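Local coordinates for GDSL-like protein (Roseburia intestinalis L1-82, PDB 6HFZ) that removes acetyl groups from acetylated mannans, acting as a two-domain esterase that belongs to the GDSL-like (SGNH) hydrolase family, at residues Y3-Y7 / L201-V205; N247-F253 / G277-D283; P302-I307 / V346-E352. All blocks are in the same frame, centred on the assembly; numbering follows the deposited sequence.

Interaction 1 (Y3-Y7 / L201-V205)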
ATOM      1  N   TYR A   3       5.267  -4.164  31.216  1.00 29.97           N
ATOM      2  CA  TYR A   3       5.514  -2.900  30.406  1.00 26.01           C
ATOM      3  C   TYR A   3       4.395  -1.847  30.630  1.00 24.45           C
ATOM      4  O   TYR A   3       3.351  -2.115  31.159  1.00 27.60           O
ATOM      5  CB  TYR A   3       5.589  -3.248  28.918  1.00 27.82           C
ATOM      6  CG  TYR A   3       4.287  -3.726  28.341  1.00 28.07           C
ATOM      7  CD1 TYR A   3       3.339  -2.830  27.865  1.00 29.16           C
ATOM      8  CD2 TYR A   3       4.002  -5.084  28.261  1.00 29.07           C
ATOM      9  CE1 TYR A   3       2.122  -3.256  27.383  1.00 31.86           C
ATOM     10  CE2 TYR A   3       2.817  -5.524  27.695  1.00 29.52           C
ATOM     11  CZ  TYR A   3       1.862  -4.614  27.294  1.00 34.61           C
ATOM     12  OH  TYR A   3       0.687  -5.057  26.766  1.00 37.05           O
ATOM     13  N   GLN A   4       4.642  -0.621  30.196  1.00 21.97           N
ATOM     14  CA  GLN A   4       3.683   0.465  30.297  1.00 22.64           C
ATOM     15  C   GLN A   4       3.895   1.353  29.072  1.00 24.80           C
ATOM     16  O   GLN A   4       4.909   2.006  28.976  1.00 26.57           O
ATOM     17  CB  GLN A   4       3.906   1.276  31.584  1.00 21.10           C
ATOM     18  CG  GLN A   4       2.908   2.404  31.765  1.00 25.37           C
ATOM     19  CD  GLN A   4       3.085   3.234  33.006  1.00 26.14           C
ATOM     20  OE1 GLN A   4       2.733   4.410  33.007  1.00 31.33           O
ATOM     21  NE2 GLN A   4       3.601   2.625  34.066  1.00 26.24           N
ATOM     22  N   ILE A   5       2.957   1.302  28.129  1.00 21.90           N
ATOM     23  CA  ILE A   5       2.995   2.223  27.006  1.00 24.13           C
ATOM     24  C   ILE A   5       2.572   3.651  27.419  1.00 22.20           C
ATOM     25  O   ILE A   5       1.576   3.845  28.113  1.00 26.45           O
ATOM     26  CB  ILE A   5       2.175   1.639  25.858  1.00 27.13           C
ATOM     27  CG1 ILE A   5       2.879   0.364  25.369  1.00 32.67           C
ATOM     28  CG2 ILE A   5       2.009   2.684  24.753  1.00 25.87           C
ATOM     29  CD1 ILE A   5       2.066  -0.501  24.515  1.00 37.00           C
ATOM     30  N   LYS A   6       3.296   4.645  26.895  1.00 22.46           N
ATOM     31  CA  LYS A   6       2.964   6.051  27.020  1.00 23.79           C
ATOM     32  C   LYS A   6       2.072   6.442  25.849  1.00 23.44           C
ATOM     33  O   LYS A   6       2.577   6.824  24.831  1.00 22.67           O
ATOM     34  CB  LYS A   6       4.244   6.885  27.059  1.00 28.94           C
ATOM     35  CG  LYS A   6       5.207   6.403  28.137  1.00 35.61           C
ATOM     36  CD  LYS A   6       6.358   7.326  28.442  1.00 43.02           C
ATOM     37  CE  LYS A   6       7.599   6.570  28.887  1.00 48.63           C
ATOM     38  NZ  LYS A   6       7.320   5.528  29.905  1.00 52.59           N
ATOM     39  N   TYR A   7       0.744   6.326  26.022  1.00 23.69           N
ATOM     40  CA  TYR A   7      -0.207   6.393  24.897  1.00 23.18           C
ATOM     41  C   TYR A   7      -0.212   7.781  24.245  1.00 24.68           C
ATOM     42  O   TYR A   7      -0.310   7.909  23.017  1.00 22.97           O
ATOM     43  CB  TYR A   7      -1.595   5.955  25.358  1.00 24.55           C
ATOM     44  CG  TYR A   7      -1.738   4.462  25.317  1.00 25.68           C
ATOM     45  CD1 TYR A   7      -2.015   3.822  24.126  1.00 26.55           C
ATOM     46  CD2 TYR A   7      -1.429   3.665  26.408  1.00 31.46           C
ATOM     47  CE1 TYR A   7      -2.122   2.449  24.044  1.00 26.45           C
ATOM     48  CE2 TYR A   7      -1.511   2.276  26.333  1.00 30.38           C
ATOM     49  CZ  TYR A   7      -1.838   1.664  25.140  1.00 28.57           C
ATOM     50  OH  TYR A   7      -1.937   0.306  25.041  1.00 28.48           O
ATOM     51  N   LEU A 201      -1.920  -4.558  20.692  1.00 20.80           N
ATOM     52  CA  LEU A 201      -1.159  -3.322  21.113  1.00 22.77           C
ATOM     53  C   LEU A 201      -1.285  -2.234  20.036  1.00 19.39           C
ATOM     54  O   LEU A 201      -1.511  -1.040  20.339  1.00 21.56           O
ATOM     55  CB  LEU A 201       0.310  -3.703  21.326  1.00 25.36           C
ATOM     56  CG  LEU A 201       1.003  -3.308  22.621  1.00 33.30           C
ATOM     57  CD1 LEU A 201       0.040  -3.105  23.773  1.00 32.35           C
ATOM     58  CD2 LEU A 201       2.070  -4.325  22.968  1.00 30.28           C
ATOM     59  N   VAL A 202      -1.191  -2.610  18.764  1.00 19.77           N
ATOM     60  CA  VAL A 202      -1.249  -1.628  17.685  1.00 18.86           C
ATOM     61  C   VAL A 202      -2.631  -0.964  17.690  1.00 20.08           C
ATOM     62  O   VAL A 202      -2.768   0.279  17.582  1.00 19.68           O
ATOM     63  CB  VAL A 202      -0.873  -2.213  16.306  1.00 20.16           C
ATOM     64  CG1 VAL A 202      -1.282  -1.331  15.136  1.00 20.87           C
ATOM     65  CG2 VAL A 202       0.619  -2.531  16.256  1.00 19.53           C
ATOM     66  N   ALA A 203      -3.670  -1.802  17.788  1.00 19.96           N
ATOM     67  CA  ALA A 203      -5.024  -1.324  17.814  1.00 21.85           C
ATOM     68  C   ALA A 203      -5.211  -0.434  19.039  1.00 21.24           C
ATOM     69  O   ALA A 203      -5.941   0.494  18.974  1.00 21.24           O
ATOM     70  CB  ALA A 203      -5.985  -2.484  17.805  1.00 25.60           C
ATOM     71  N   SER A 204      -4.635  -0.821  20.184  1.00 23.48           N
ATOM     72  CA  SER A 204      -4.847  -0.044  21.421  1.00 23.44           C
ATOM     73  C   SER A 204      -4.310   1.384  21.245  1.00 22.96           C
ATOM     74  O   SER A 204      -4.877   2.326  21.775  1.00 21.65           O
ATOM     75  CB  SER A 204      -4.223  -0.724  22.633  1.00 28.12           C
ATOM     76  OG  SER A 204      -2.805  -0.620  22.597  1.00 34.42           O
ATOM     77  N   VAL A 205      -3.215   1.541  20.480  1.00 20.91           N
ATOM     78  CA  VAL A 205      -2.644   2.863  20.279  1.00 21.70           C
ATOM     79  C   VAL A 205      -3.633   3.687  19.435  1.00 20.85           C
ATOM     80  O   VAL A 205      -3.851   4.856  19.700  1.00 21.54           O
ATOM     81  CB  VAL A 205      -1.228   2.801  19.669  1.00 20.19           C
ATOM     82  CG1 VAL A 205      -0.763   4.177  19.259  1.00 22.22           C
ATOM     83  CG2 VAL A 205      -0.203   2.111  20.584  1.00 21.07           C
TER
HETATM   84  O   HOH W   1      -2.114   7.313  20.694  1.00 27.76           O

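Interaction 2 (N247-F253 / G277-D283)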
ATOM      1  N   ASN A 247      -4.433  -1.479 -26.187  1.00 43.05           N
ATOM      2  CA  ASN A 247      -3.252  -1.098 -26.991  1.00 48.30           C
ATOM      3  C   ASN A 247      -2.102  -2.114 -26.879  1.00 44.53           C
ATOM      4  O   ASN A 247      -1.017  -1.898 -27.418  1.00 47.38           O
ATOM      5  CB  ASN A 247      -2.743   0.289 -26.602  1.00 51.40           C
ATOM      6  CG  ASN A 247      -3.673   1.369 -27.100  1.00 57.81           C
ATOM      7  OD1 ASN A 247      -3.880   1.498 -28.305  1.00 60.82           O
ATOM      8  ND2 ASN A 247      -4.273   2.104 -26.176  1.00 60.93           N
ATOM      9  N   VAL A 248      -2.344  -3.230 -26.205  1.00 37.91           N
ATOM     10  CA  VAL A 248      -1.316  -4.206 -25.943  1.00 35.50           C
ATOM     11  C   VAL A 248      -1.230  -5.217 -27.092  1.00 33.09           C
ATOM     12  O   VAL A 248      -2.248  -5.667 -27.601  1.00 37.18           O
ATOM     13  CB  VAL A 248      -1.601  -4.906 -24.609  1.00 33.26           C
ATOM     14  CG1 VAL A 248      -0.690  -6.096 -24.412  1.00 30.17           C
ATOM     15  CG2 VAL A 248      -1.486  -3.897 -23.466  1.00 33.45           C
ATOM     16  N   VAL A 249      -0.003  -5.573 -27.485  1.00 27.79           N
ATOM     17  CA  VAL A 249       0.210  -6.615 -28.506  1.00 29.95           C
ATOM     18  C   VAL A 249       1.084  -7.745 -27.927  1.00 29.90           C
ATOM     19  O   VAL A 249       2.219  -7.546 -27.527  1.00 30.20           O
ATOM     20  CB  VAL A 249       0.836  -6.014 -29.776  1.00 34.33           C
ATOM     21  CG1 VAL A 249       1.013  -7.081 -30.847  1.00 38.11           C
ATOM     22  CG2 VAL A 249       0.020  -4.836 -30.293  1.00 32.67           C
ATOM     23  N   CYS A 250       0.559  -8.967 -27.878  1.00 29.02           N
ATOM     24  CA  CYS A 250       1.354 -10.080 -27.385  1.00 32.23           C
ATOM     25  C   CYS A 250       2.091 -10.798 -28.520  1.00 33.27           C
ATOM     26  O   CYS A 250       1.502 -11.003 -29.563  1.00 31.67           O
ATOM     27  CB  CYS A 250       0.467 -11.067 -26.644  1.00 34.75           C
ATOM     28  SG  CYS A 250      -0.295 -10.315 -25.179  1.00 36.30           S
ATOM     29  N   HIS A 251       3.318 -11.263 -28.239  1.00 30.24           N
ATOM     30  CA  HIS A 251       4.137 -12.097 -29.115  1.00 30.39           C
ATOM     31  C   HIS A 251       4.802 -13.178 -28.269  1.00 28.31           C
ATOM     32  O   HIS A 251       6.026 -13.222 -28.130  1.00 26.92           O
ATOM     33  CB  HIS A 251       5.197 -11.273 -29.861  1.00 35.74           C
ATOM     34  CG  HIS A 251       4.648 -10.131 -30.654  1.00 41.81           C
ATOM     35  ND1 HIS A 251       3.940 -10.318 -31.834  1.00 43.32           N
ATOM     36  CD2 HIS A 251       4.723  -8.797 -30.456  1.00 46.27           C
ATOM     37  CE1 HIS A 251       3.616  -9.152 -32.339  1.00 43.81           C
ATOM     38  NE2 HIS A 251       4.075  -8.198 -31.503  1.00 47.69           N
ATOM     39  N   GLY A 252       3.979 -14.043 -27.664  1.00 26.34           N
ATOM     40  CA  GLY A 252       4.461 -15.114 -26.810  1.00 26.11           C
ATOM     41  C   GLY A 252       3.879 -15.047 -25.408  1.00 26.42           C
ATOM     42  O   GLY A 252       3.492 -16.065 -24.845  1.00 27.06           O
ATOM     43  N   PHE A 253       3.828 -13.845 -24.831  1.00 25.75           N
ATOM     44  CA  PHE A 253       3.065 -13.632 -23.554  1.00 26.33           C
ATOM     45  C   PHE A 253       1.584 -13.919 -23.828  1.00 27.28           C
ATOM     46  O   PHE A 253       1.103 -13.694 -24.916  1.00 29.16           O
ATOM     47  CB  PHE A 253       3.276 -12.207 -23.024  1.00 25.10           C
ATOM     48  CG  PHE A 253       4.431 -12.058 -22.081  1.00 25.03           C
ATOM     49  CD1 PHE A 253       5.717 -11.837 -22.548  1.00 23.73           C
ATOM     50  CD2 PHE A 253       4.227 -12.119 -20.716  1.00 22.92           C
ATOM     51  CE1 PHE A 253       6.777 -11.705 -21.667  1.00 25.04           C
ATOM     52  CE2 PHE A 253       5.282 -11.950 -19.830  1.00 26.25           C
ATOM     53  CZ  PHE A 253       6.556 -11.731 -20.306  1.00 25.24           C
ATOM     54  N   GLY A 277      12.421 -15.436 -25.524  1.00 26.26           N
ATOM     55  CA  GLY A 277      11.978 -14.658 -26.648  1.00 26.73           C
ATOM     56  C   GLY A 277      10.510 -14.275 -26.641  1.00 24.44           C
ATOM     57  O   GLY A 277      10.060 -13.494 -27.448  1.00 29.02           O
ATOM     58  N   ASP A 278       9.706 -14.860 -25.740  1.00 29.87           N
ATOM     59  CA  ASP A 278       8.323 -14.424 -25.584  1.00 26.03           C
ATOM     60  C   ASP A 278       8.322 -12.935 -25.201  1.00 25.92           C
ATOM     61  O   ASP A 278       9.052 -12.545 -24.322  1.00 24.51           O
ATOM     62  CB  ASP A 278       7.630 -15.224 -24.475  1.00 25.14           C
ATOM     63  CG  ASP A 278       7.276 -16.664 -24.842  1.00 30.11           C
ATOM     64  OD1 ASP A 278       7.374 -17.002 -26.058  1.00 28.90           O
ATOM     65  OD2 ASP A 278       6.864 -17.439 -23.922  1.00 29.47           O
ATOM     66  N   SER A 279       7.454 -12.135 -25.812  1.00 23.86           N
ATOM     67  CA  SER A 279       7.449 -10.687 -25.583  1.00 25.30           C
ATOM     68  C   SER A 279       6.020 -10.147 -25.628  1.00 22.61           C
ATOM     69  O   SER A 279       5.038 -10.835 -26.033  1.00 26.81           O
ATOM     70  CB  SER A 279       8.327  -9.957 -26.552  1.00 31.64           C
ATOM     71  OG  SER A 279       8.014 -10.318 -27.871  1.00 38.17           O
ATOM     72  N   ILE A 280       5.911  -8.881 -25.227  1.00 22.99           N
ATOM     73  CA  ILE A 280       4.683  -8.127 -25.195  1.00 23.94           C
ATOM     74  C   ILE A 280       5.049  -6.646 -25.335  1.00 23.77           C
ATOM     75  O   ILE A 280       6.104  -6.249 -24.856  1.00 25.43           O
ATOM     76  CB  ILE A 280       3.926  -8.426 -23.886  1.00 24.53           C
ATOM     77  CG1 ILE A 280       2.590  -7.676 -23.817  1.00 24.50           C
ATOM     78  CG2 ILE A 280       4.821  -8.122 -22.686  1.00 24.64           C
ATOM     79  CD1 ILE A 280       1.781  -8.008 -22.542  1.00 25.73           C
ATOM     80  N   THR A 281       4.219  -5.889 -26.037  1.00 24.13           N
ATOM     81  CA  THR A 281       4.409  -4.442 -26.227  1.00 26.55           C
ATOM     82  C   THR A 281       3.136  -3.727 -25.755  1.00 28.49           C
ATOM     83  O   THR A 281       1.979  -4.212 -25.940  1.00 28.70           O
ATOM     84  CB  THR A 281       4.763  -4.087 -27.679  1.00 29.95           C
ATOM     85  OG1 THR A 281       3.666  -4.502 -28.489  1.00 38.54           O
ATOM     86  CG2 THR A 281       6.033  -4.753 -28.152  1.00 29.08           C
ATOM     87  N   LEU A 282       3.359  -2.604 -25.067  1.00 27.56           N
ATOM     88  CA  LEU A 282       2.340  -1.769 -24.499  1.00 28.15           C
ATOM     89  C   LEU A 282       2.660  -0.320 -24.828  1.00 27.61           C
ATOM     90  O   LEU A 282       3.818   0.062 -24.769  1.00 28.61           O
ATOM     91  CB  LEU A 282       2.345  -1.883 -22.967  1.00 27.87           C
ATOM     92  CG  LEU A 282       2.236  -3.274 -22.365  1.00 28.09           C
ATOM     93  CD1 LEU A 282       3.579  -3.897 -22.077  1.00 27.46           C
ATOM     94  CD2 LEU A 282       1.383  -3.230 -21.097  1.00 28.84           C
ATOM     95  N   ASP A 283       1.606   0.468 -25.048  1.00 28.04           N
ATOM     96  CA  ASP A 283       1.631   1.911 -25.054  1.00 31.73           C
ATOM     97  C   ASP A 283       1.263   2.414 -23.652  1.00 32.09           C
ATOM     98  O   ASP A 283       0.202   2.086 -23.143  1.00 31.57           O
ATOM     99  CB  ASP A 283       0.595   2.479 -26.034  1.00 37.77           C
ATOM    100  CG  ASP A 283       0.878   2.193 -27.505  1.00 45.46           C
ATOM    101  OD1 ASP A 283       2.038   1.883 -27.831  1.00 47.84           O
ATOM    102  OD2 ASP A 283      -0.077   2.289 -28.312  1.00 52.95           O
TER
HETATM  103  O   HOH W   2       8.712 -12.880 -29.446  1.00 43.03           O

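Interaction 3 (P302-I307 / V346-E352)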
ATOM      1  N   PRO A 302      12.028 -17.849 -14.785  1.00 26.12           N
ATOM      2  CA  PRO A 302      12.604 -17.092 -15.885  1.00 24.99           C
ATOM      3  C   PRO A 302      13.082 -15.704 -15.475  1.00 27.63           C
ATOM      4  O   PRO A 302      12.770 -15.225 -14.363  1.00 26.24           O
ATOM      5  CB  PRO A 302      11.446 -16.908 -16.864  1.00 25.07           C
ATOM      6  CG  PRO A 302      10.510 -18.011 -16.529  1.00 25.52           C
ATOM      7  CD  PRO A 302      10.601 -18.093 -15.021  1.00 25.78           C
ATOM      8  N   VAL A 303      13.867 -15.120 -16.370  1.00 26.71           N
ATOM      9  CA  VAL A 303      14.340 -13.753 -16.285  1.00 26.36           C
ATOM     10  C   VAL A 303      13.842 -13.032 -17.523  1.00 24.93           C
ATOM     11  O   VAL A 303      13.850 -13.618 -18.612  1.00 26.90           O
ATOM     12  CB  VAL A 303      15.874 -13.690 -16.183  1.00 29.47           C
ATOM     13  CG1 VAL A 303      16.354 -12.250 -16.114  1.00 26.92           C
ATOM     14  CG2 VAL A 303      16.393 -14.509 -14.991  1.00 29.18           C
ATOM     15  N   ALA A 304      13.362 -11.800 -17.345  1.00 23.72           N
ATOM     16  CA  ALA A 304      12.955 -10.943 -18.453  1.00 22.76           C
ATOM     17  C   ALA A 304      13.760  -9.645 -18.430  1.00 23.87           C
ATOM     18  O   ALA A 304      14.451  -9.371 -17.465  1.00 25.47           O
ATOM     19  CB  ALA A 304      11.477 -10.655 -18.367  1.00 22.64           C
ATOM     20  N   GLU A 305      13.565  -8.838 -19.470  1.00 26.18           N
ATOM     21  CA  GLU A 305      14.055  -7.479 -19.546  1.00 28.86           C
ATOM     22  C   GLU A 305      12.889  -6.591 -19.999  1.00 25.70           C
ATOM     23  O   GLU A 305      11.953  -7.025 -20.749  1.00 27.40           O
ATOM     24  CB  GLU A 305      15.273  -7.400 -20.472  1.00 30.08           C
ATOM     25  CG  GLU A 305      14.927  -7.412 -21.951  1.00 35.99           C
ATOM     26  CD  GLU A 305      16.107  -7.475 -22.924  1.00 41.21           C
ATOM     27  OE1 GLU A 305      17.259  -7.166 -22.484  1.00 38.46           O
ATOM     28  OE2 GLU A 305      15.878  -7.872 -24.111  1.00 45.56           O
ATOM     29  N   ILE A 306      12.887  -5.351 -19.511  1.00 21.53           N
ATOM     30  CA  ILE A 306      11.940  -4.340 -19.909  1.00 21.75           C
ATOM     31  C   ILE A 306      12.728  -3.171 -20.546  1.00 24.40           C
ATOM     32  O   ILE A 306      13.777  -2.768 -20.032  1.00 25.16           O
ATOM     33  CB  ILE A 306      11.078  -3.878 -18.706  1.00 22.59           C
ATOM     34  CG1 ILE A 306      10.031  -2.859 -19.137  1.00 24.61           C
ATOM     35  CG2 ILE A 306      11.920  -3.375 -17.549  1.00 21.07           C
ATOM     36  CD1 ILE A 306       8.891  -2.704 -18.156  1.00 22.53           C
ATOM     37  N   ILE A 307      12.213  -2.699 -21.684  1.00 24.31           N
ATOM     38  CA  ILE A 307      12.812  -1.710 -22.509  1.00 28.72           C
ATOM     39  C   ILE A 307      11.785  -0.615 -22.749  1.00 26.41           C
ATOM     40  O   ILE A 307      10.642  -0.893 -23.104  1.00 26.15           O
ATOM     41  CB  ILE A 307      13.253  -2.330 -23.843  1.00 33.91           C
ATOM     42  CG1 ILE A 307      14.286  -3.439 -23.630  1.00 37.86           C
ATOM     43  CG2 ILE A 307      13.777  -1.248 -24.784  1.00 36.78           C
ATOM     44  CD1 ILE A 307      14.659  -4.175 -24.904  1.00 39.34           C
ATOM     45  N   VAL A 346       6.594   0.389 -24.460  1.00 24.65           N
ATOM     46  CA  VAL A 346       7.181  -0.468 -23.489  1.00 22.06           C
ATOM     47  C   VAL A 346       7.169  -1.899 -24.018  1.00 24.63           C
ATOM     48  O   VAL A 346       6.154  -2.396 -24.487  1.00 26.93           O
ATOM     49  CB  VAL A 346       6.447  -0.359 -22.138  1.00 20.66           C
ATOM     50  CG1 VAL A 346       7.118  -1.249 -21.106  1.00 23.64           C
ATOM     51  CG2 VAL A 346       6.357   1.080 -21.671  1.00 21.29           C
ATOM     52  N   GLU A 347       8.284  -2.584 -23.851  1.00 24.68           N
ATOM     53  CA  GLU A 347       8.379  -3.941 -24.267  1.00 25.78           C
ATOM     54  C   GLU A 347       8.958  -4.757 -23.115  1.00 24.77           C
ATOM     55  O   GLU A 347       9.917  -4.344 -22.491  1.00 22.65           O
ATOM     56  CB  GLU A 347       9.240  -4.016 -25.539  1.00 33.60           C
ATOM     57  CG  GLU A 347       9.486  -5.445 -25.993  1.00 41.06           C
ATOM     58  CD  GLU A 347      10.188  -5.614 -27.332  1.00 46.17           C
ATOM     59  OE1 GLU A 347      11.050  -4.751 -27.688  1.00 42.44           O
ATOM     60  OE2 GLU A 347       9.866  -6.617 -28.023  1.00 52.15           O
ATOM     61  N   VAL A 348       8.377  -5.934 -22.874  1.00 22.11           N
ATOM     62  CA  VAL A 348       8.944  -6.898 -21.956  1.00 22.55           C
ATOM     63  C   VAL A 348       9.203  -8.188 -22.754  1.00 23.79           C
ATOM     64  O   VAL A 348       8.334  -8.606 -23.489  1.00 26.50           O
ATOM     65  CB  VAL A 348       7.985  -7.136 -20.774  1.00 23.73           C
ATOM     66  CG1 VAL A 348       8.551  -8.157 -19.806  1.00 25.15           C
ATOM     67  CG2 VAL A 348       7.654  -5.825 -20.062  1.00 24.20           C
ATOM     68  N   ARG A 349      10.392  -8.770 -22.595  1.00 24.92           N
ATOM     69  CA  ARG A 349      10.826  -9.961 -23.339  1.00 25.19           C
ATOM     70  C   ARG A 349      11.497 -10.931 -22.373  1.00 23.04           C
ATOM     71  O   ARG A 349      12.311 -10.521 -21.584  1.00 22.85           O
ATOM     72  CB  ARG A 349      11.890  -9.556 -24.378  1.00 30.08           C
ATOM     73  CG  ARG A 349      12.289 -10.661 -25.350  1.00 30.99           C
ATOM     74  CD  ARG A 349      13.182 -10.124 -26.500  1.00 30.26           C
ATOM     75  NE  ARG A 349      13.598 -11.223 -27.398  1.00 33.67           N
ATOM     76  CZ  ARG A 349      12.953 -11.561 -28.515  1.00 31.70           C
ATOM     77  NH1 ARG A 349      11.947 -10.825 -28.943  1.00 32.46           N
ATOM     78  NH2 ARG A 349      13.333 -12.609 -29.226  1.00 35.67           N
ATOM     79  N   LEU A 350      11.268 -12.239 -22.530  1.00 22.53           N
ATOM     80  CA  LEU A 350      11.986 -13.212 -21.725  1.00 22.86           C
ATOM     81  C   LEU A 350      13.388 -13.433 -22.302  1.00 25.84           C
ATOM     82  O   LEU A 350      13.515 -13.600 -23.519  1.00 27.81           O
ATOM     83  CB  LEU A 350      11.184 -14.515 -21.713  1.00 25.52           C
ATOM     84  CG  LEU A 350      10.397 -14.810 -20.435  1.00 30.95           C
ATOM     85  CD1 LEU A 350       9.529 -13.672 -19.991  1.00 30.70           C
ATOM     86  CD2 LEU A 350       9.583 -16.083 -20.547  1.00 25.27           C
ATOM     87  N   THR A 351      14.397 -13.373 -21.429  1.00 25.68           N
ATOM     88  CA  THR A 351      15.836 -13.476 -21.799  1.00 28.93           C
ATOM     89  C   THR A 351      16.509 -14.745 -21.269  1.00 30.85           C
ATOM     90  O   THR A 351      17.524 -15.166 -21.857  1.00 32.30           O
ATOM     91  CB  THR A 351      16.607 -12.242 -21.319  1.00 29.64           C
ATOM     92  OG1 THR A 351      16.537 -12.177 -19.893  1.00 29.30           O
ATOM     93  CG2 THR A 351      16.058 -10.964 -21.907  1.00 30.12           C
ATOM     94  N   GLU A 352      16.021 -15.333 -20.166  1.00 29.50           N
ATOM     95  CA  GLU A 352      16.580 -16.595 -19.607  1.00 29.73           C
ATOM     96  C   GLU A 352      15.418 -17.511 -19.182  1.00 31.41           C
ATOM     97  O   GLU A 352      14.426 -17.053 -18.606  1.00 27.90           O
ATOM     98  CB  GLU A 352      17.511 -16.370 -18.402  1.00 32.15           C
ATOM     99  CG  GLU A 352      18.599 -15.317 -18.619  1.00 38.06           C
ATOM    100  CD  GLU A 352      19.451 -15.003 -17.389  1.00 43.96           C
ATOM    101  OE1 GLU A 352      19.934 -13.837 -17.267  1.00 45.72           O
ATOM    102  OE2 GLU A 352      19.648 -15.929 -16.548  1.00 42.79           O
TER

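Interaction 1 (Y3-Y7 / L201-V205)
Tyr7 and Ser204 make the polar part of this contact: Tyr7 OH and Ser204 OG lie 2.8 Å apart, close enough for a hydrogen bond, though the tyrosine proton has another acceptor within reach. The serine oxygen sits at the edge of the tyrosine ring and in its plane. Within the helix, Ser204 OG donates to Leu201 O at 2.6 Å. Its chi1 of 73° sets OG between the backbone N and the carbonyl carbon, from where it reaches both. Leu201 O also receives the helical bond from Val205 N, which arrives from the same face of the carbonyl as the hydroxyl. A water adds a bridge, donating to Tyr7 O (3.0 Å) and to Val205 O (3.2 Å).

The apolar part centres on Leu201 CD1. Ile5 CD1 presses on it at 3.4 Å, tighter than usual for two carbons, and Tyr3, its side chain running opposite to that of Leu201, brings OH to 3.6 Å from the same methyl. Ile5 CG2 lies 3.8 Å above the Tyr7 plane, over the ring centre, while Tyr7 CE1 meets Val205 CG2 at 4.0 Å. A phenylalanine at Tyr7 would probably keep the ring packing but leave Ser204 OG without this likely partner.

The N-terminal segment, in the loop before strand 11-13, lies along helix 196-215 of the GDSL-like domain. The ring of Tyr208 meets Tyr7 with the planes about 30° apart, and helix 173-178 adjoins through Ile173, which touches Leu201, and Glu176, which accepts from Gln4 N.

Interaction 2 (N247-F253 / G277-D283)
Ser279 O accepts from two backbone donors across the contact, His251 N at 2.8 Å and, weakly, Phe253 N at 3.5 Å. The return bond, Ser279 N to His251 O, is 2.9 Å long, but its donor stands 55° out of the carbonyl plane. A water donates to His251 O and accepts from Ser279 OG. Val249 and Thr281 form the next hydrogen-bonded pair, with N-H...O angles of 165° and 164°.

Between these pairs Cys250 faces Ile280, whose CD1 lies 3.6 Å from Val248 CG1. Ile280 holds CG1 trans to its own amide nitrogen, which puts CD1 against Val248 and Cys250 and leaves CG2 over one face of the Phe253 ring, 4.1 Å from its centroid, in a CH-pi contact. Gly252 has phi/psi angles that would jam a side chain against the preceding carbonyl, and a CB there would also clash with OD1 of Asp278, whose OD2 is bonded by Lys275 N.

Cys250 and Ile280 share one side of the sheet, and Phe253 and Ile280 touch strand 361-370 of the other sheet; Val249, Thr281, His251 and Ser279 share the other side. This is consistent with an edge strand pairing with its inner neighbour in a beta-sandwich-like domain.

Interaction 3 (P302-I307 / V346-E352)
Val303 meets Thr351 and Glu352 together. Val303 O receives Thr351 N at 2.9 Å and Glu352 N at 3.2 Å, both from the same face of its carbonyl plane, and Thr351 OG1 adds a weak bond. Val303 N returns a bond to Glu352 O at 3.0 Å. The Val303 and Glu352 side chains run alongside each other, Val303 CB lying 3.8 Å from Glu352 CB, while the carboxylate goes on to a salt bridge through OE1 with Arg317 of strand 316-319.

Two residues opposite one, with the register slipping by one between Val303 and Ala304, define a classic beta bulge in this antiparallel pair. From Glu305 on the pairing is regular.

Glu305 N to Arg349 O and Arg349 N to Glu305 O are both 3.0 Å. Its chi1 of 78° swings the Glu305 chain across Thr351 at about a right angle, and Glu305 CD rests 3.6 Å from Thr351 CG2. Arg349 is not its salt-bridge partner, as Glu305 OE2 stays 5.2 Å from Arg349 NE.

Ile307 bonds to Glu347 in both directions, Ile307 N to Glu347 O being 2.9 Å. Between these pairs Ile306 turns to the other side of the sheet, where its CD1 meets Val346 and Val348, and Val348 touches Leu363 of the facing sheet.

Interactions 2 and 3 belong to one antiparallel sheet: strands 279-286 and 342-352 are neighbours in it, and the contacts join directly, with Leu282 O 2.8 Å from Val346 N and Asp278 O 2.9 Å from Leu350 N. Interaction 2 involves the outermost strand 249-251 and has more exposed residues; interaction 3, two strand pairs across and with no outermost strand, is more buried. Both rely mainly on backbone bonds, with apolar side chains turned to the facing sheet. Interaction 1 is centred 51 Å from interaction 2 and 47 Å from interaction 3. Partly buried, with Ile5, Leu201 and Val205 inside and Tyr3 exposed, it joins loop to helix through side chains and one bridging water.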